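Local atomic coordinates of Melibiose/raffinose/stachyose-binding protein MelE (Bacillus subtilis subsp. subtilis str. 168, PDB entry 4R6H), a protein that binds melibiose, raffinose and stachyose and delivers them to the ABC transporter that imports these sugars. Residues V287-T292 with A359-Y364. Numbering follows the deposited sequence. Where two conformers were deposited one is given.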
loop_
_atom_site.group_PDB
_atom_site.type_symbol
_atom_site.label_atom_id
_atom_site.label_comp_id
_atom_site.label_asym_id
_atom_site.label_seq_id
_atom_site.Cartn_x
_atom_site.Cartn_y
_atom_site.Cartn_z
ATOM N N VAL A 287 9.246 0.904 17.606
ATOM C CA VAL A 287 7.989 0.712 16.860
ATOM C C VAL A 287 8.142 -0.536 16.013
ATOM O O VAL A 287 9.112 -0.690 15.271
ATOM C CB VAL A 287 7.667 1.920 15.954
ATOM C CG1 VAL A 287 6.388 1.671 15.153
ATOM C CG2 VAL A 287 7.562 3.182 16.812
ATOM N N GLY A 288 7.176 -1.436 16.126
ATOM C CA GLY A 288 7.085 -2.645 15.343
ATOM C C GLY A 288 5.878 -2.628 14.430
ATOM O O GLY A 288 5.048 -1.733 14.511
ATOM N N ILE A 289 5.808 -3.631 13.564
ATOM C CA ILE A 289 4.605 -3.850 12.748
ATOM C C ILE A 289 4.112 -5.273 12.903
ATOM O O ILE A 289 4.890 -6.199 13.169
ATOM C CB ILE A 289 4.804 -3.485 11.239
ATOM C CG1 ILE A 289 6.001 -4.237 10.646
ATOM C CG2 ILE A 289 4.974 -1.993 11.093
ATOM C CD1 ILE A 289 6.123 -4.213 9.148
ATOM N N ILE A 290 2.804 -5.434 12.763
ATOM C CA ILE A 290 2.144 -6.720 12.696
ATOM C C ILE A 290 1.205 -6.719 11.500
ATOM O O ILE A 290 0.773 -5.671 11.057
ATOM C CB ILE A 290 1.362 -7.065 14.002
ATOM C CG1 ILE A 290 0.298 -6.020 14.301
ATOM C CG2 ILE A 290 2.330 -7.226 15.154
ATOM C CD1 ILE A 290 -0.457 -6.354 15.581
ATOM N N PRO A 291 0.870 -7.929 11.003
ATOM C CA PRO A 291 -0.065 -8.030 9.900
ATOM C C PRO A 291 -1.447 -7.492 10.304
ATOM O O PRO A 291 -1.757 -7.343 11.498
ATOM C CB PRO A 291 -0.161 -9.542 9.647
ATOM C CG PRO A 291 0.903 -10.189 10.409
ATOM C CD PRO A 291 1.422 -9.222 11.411
ATOM N N THR A 292 -2.271 -7.244 9.313
ATOM C CA THR A 292 -3.658 -6.833 9.547
ATOM C C THR A 292 -4.400 -7.972 10.218
ATOM O O THR A 292 -4.396 -9.086 9.699
ATOM C CB THR A 292 -4.363 -6.475 8.218
ATOM O OG1 THR A 292 -3.664 -5.393 7.585
ATOM C CG2 THR A 292 -5.782 -6.017 8.454
ATOM N N ALA A 359 12.801 -5.048 8.764
ATOM C CA ALA A 359 13.209 -6.354 8.286
ATOM C C ALA A 359 12.984 -7.499 9.299
ATOM O O ALA A 359 12.565 -8.601 8.900
ATOM C CB ALA A 359 14.692 -6.327 7.883
ATOM N N ASN A 360 13.253 -7.171 10.581
ATOM C CA ASN A 360 13.066 -8.089 11.742
ATOM C C ASN A 360 11.643 -8.655 11.759
ATOM O O ASN A 360 11.404 -9.866 11.774
ATOM C CB ASN A 360 13.451 -7.397 13.098
ATOM C CG ASN A 360 12.521 -6.247 13.538
ATOM O OD1 ASN A 360 12.139 -5.339 12.742
ATOM N ND2 ASN A 360 12.173 -6.255 14.853
ATOM N N ASP A 361 10.699 -7.744 11.693
ATOM C CA ASP A 361 9.270 -8.094 11.744
ATOM C C ASP A 361 8.820 -8.817 10.507
ATOM O O ASP A 361 8.020 -9.744 10.578
ATOM C CB ASP A 361 8.423 -6.832 11.908
ATOM C CG ASP A 361 8.513 -6.246 13.315
ATOM O OD1 ASP A 361 8.660 -7.018 14.312
ATOM O OD2 ASP A 361 8.402 -5.031 13.457
ATOM N N TYR A 362 9.306 -8.430 9.331
ATOM C CA TYR A 362 8.936 -9.203 8.140
ATOM C C TYR A 362 9.472 -10.669 8.185
ATOM O O TYR A 362 8.806 -11.556 7.677
ATOM C CB TYR A 362 9.306 -8.495 6.841
ATOM C CG TYR A 362 8.456 -7.254 6.558
ATOM C CD1 TYR A 362 7.060 -7.313 6.623
ATOM C CD2 TYR A 362 9.029 -6.083 6.109
ATOM C CE1 TYR A 362 6.284 -6.211 6.321
ATOM C CE2 TYR A 362 8.263 -4.981 5.824
ATOM C CZ TYR A 362 6.901 -5.040 5.893
ATOM O OH TYR A 362 6.127 -3.951 5.568
ATOM N N GLU A 363 10.636 -10.881 8.793
ATOM C CA GLU A 363 11.138 -12.235 8.970
ATOM C C GLU A 363 10.276 -13.001 10.003
ATOM O O GLU A 363 9.962 -14.177 9.820
ATOM C CB GLU A 363 12.589 -12.176 9.412
ATOM C CG GLU A 363 13.293 -13.514 9.358
ATOM C CD GLU A 363 14.678 -13.421 8.744
ATOM O OE1 GLU A 363 14.926 -12.546 7.871
ATOM O OE2 GLU A 363 15.528 -14.239 9.138
ATOM N N TYR A 364 9.912 -12.333 11.078
ATOM C CA TYR A 364 9.059 -12.962 12.086
ATOM C C TYR A 364 7.756 -13.413 11.462
ATOM O O TYR A 364 7.241 -14.499 11.792
ATOM C CB TYR A 364 8.784 -12.011 13.244
ATOM C CG TYR A 364 8.093 -12.604 14.462
ATOM C CD1 TYR A 364 6.715 -12.579 14.581
ATOM C CD2 TYR A 364 8.811 -13.096 15.487
ATOM C CE1 TYR A 364 6.087 -13.103 15.702
ATOM C CE2 TYR A 364 8.205 -13.606 16.624
ATOM C CZ TYR A 364 6.853 -13.572 16.738
ATOM O OH TYR A 364 6.295 -14.117 17.890
HETATM O O HOH W 1 6.210 -7.065 15.438
#
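Ile289 and Asp361 bring strand 287-291 and helix 359-364 together, their CA atoms 6.4 Å apart, with the segment axes running roughly parallel at 28° and 8.0 Å apart at closest approach. Asp361, reaching from the helix toward the strand, carries the polar half of the contact. Its OD2 accepts the backbone N-H of Ile289 (N to OD2 2.9 Å) in a nearly straight bond that enters from above the carboxylate plane, 56° out of it. With no side chain on Gly288, its CA comes within 3.3 Å of Asp361 OD2, and the carboxylate lies close against the strand backbone. OD2 also forms a salt bridge with Arg149, which probably stabilises the negative charge in this buried place. A water donates to Ile289 O and, more weakly, to Asp361 OD1, a looser link to the same residue. An alanine in place of Asp361 would probably leave the Ile289 N-H without this acceptor and Arg149 without its carboxylate mate. The apolar half belongs to Ile289. A chi1 of 55° swings its CG1-CD1 arm to the helix, and the arm's length suits it: CG1 packs on Asp361 CB, while CD1 sits over one face of the Tyr362 ring, 3.4 Å from CZ. A tyrosine suits its place because the ring offers that face while the hydroxyl hydrogen-bonds to Lys142 O; Lys142 also makes a cation-pi contact with the ring. In the wider fold, Gly288 and Ile290 bond through their backbones to Tyr147 and Leu145 of antiparallel strand 141-148, whereas the Ile289 N-H between them goes to the helix. Helix 359-364, which precedes strand 370-372 of the same mixed sheet in the chain, lies beside strand 287-291, and Trp303 of strand 303-306 touches Ile289 and meets the Tyr362 ring edge-to-face.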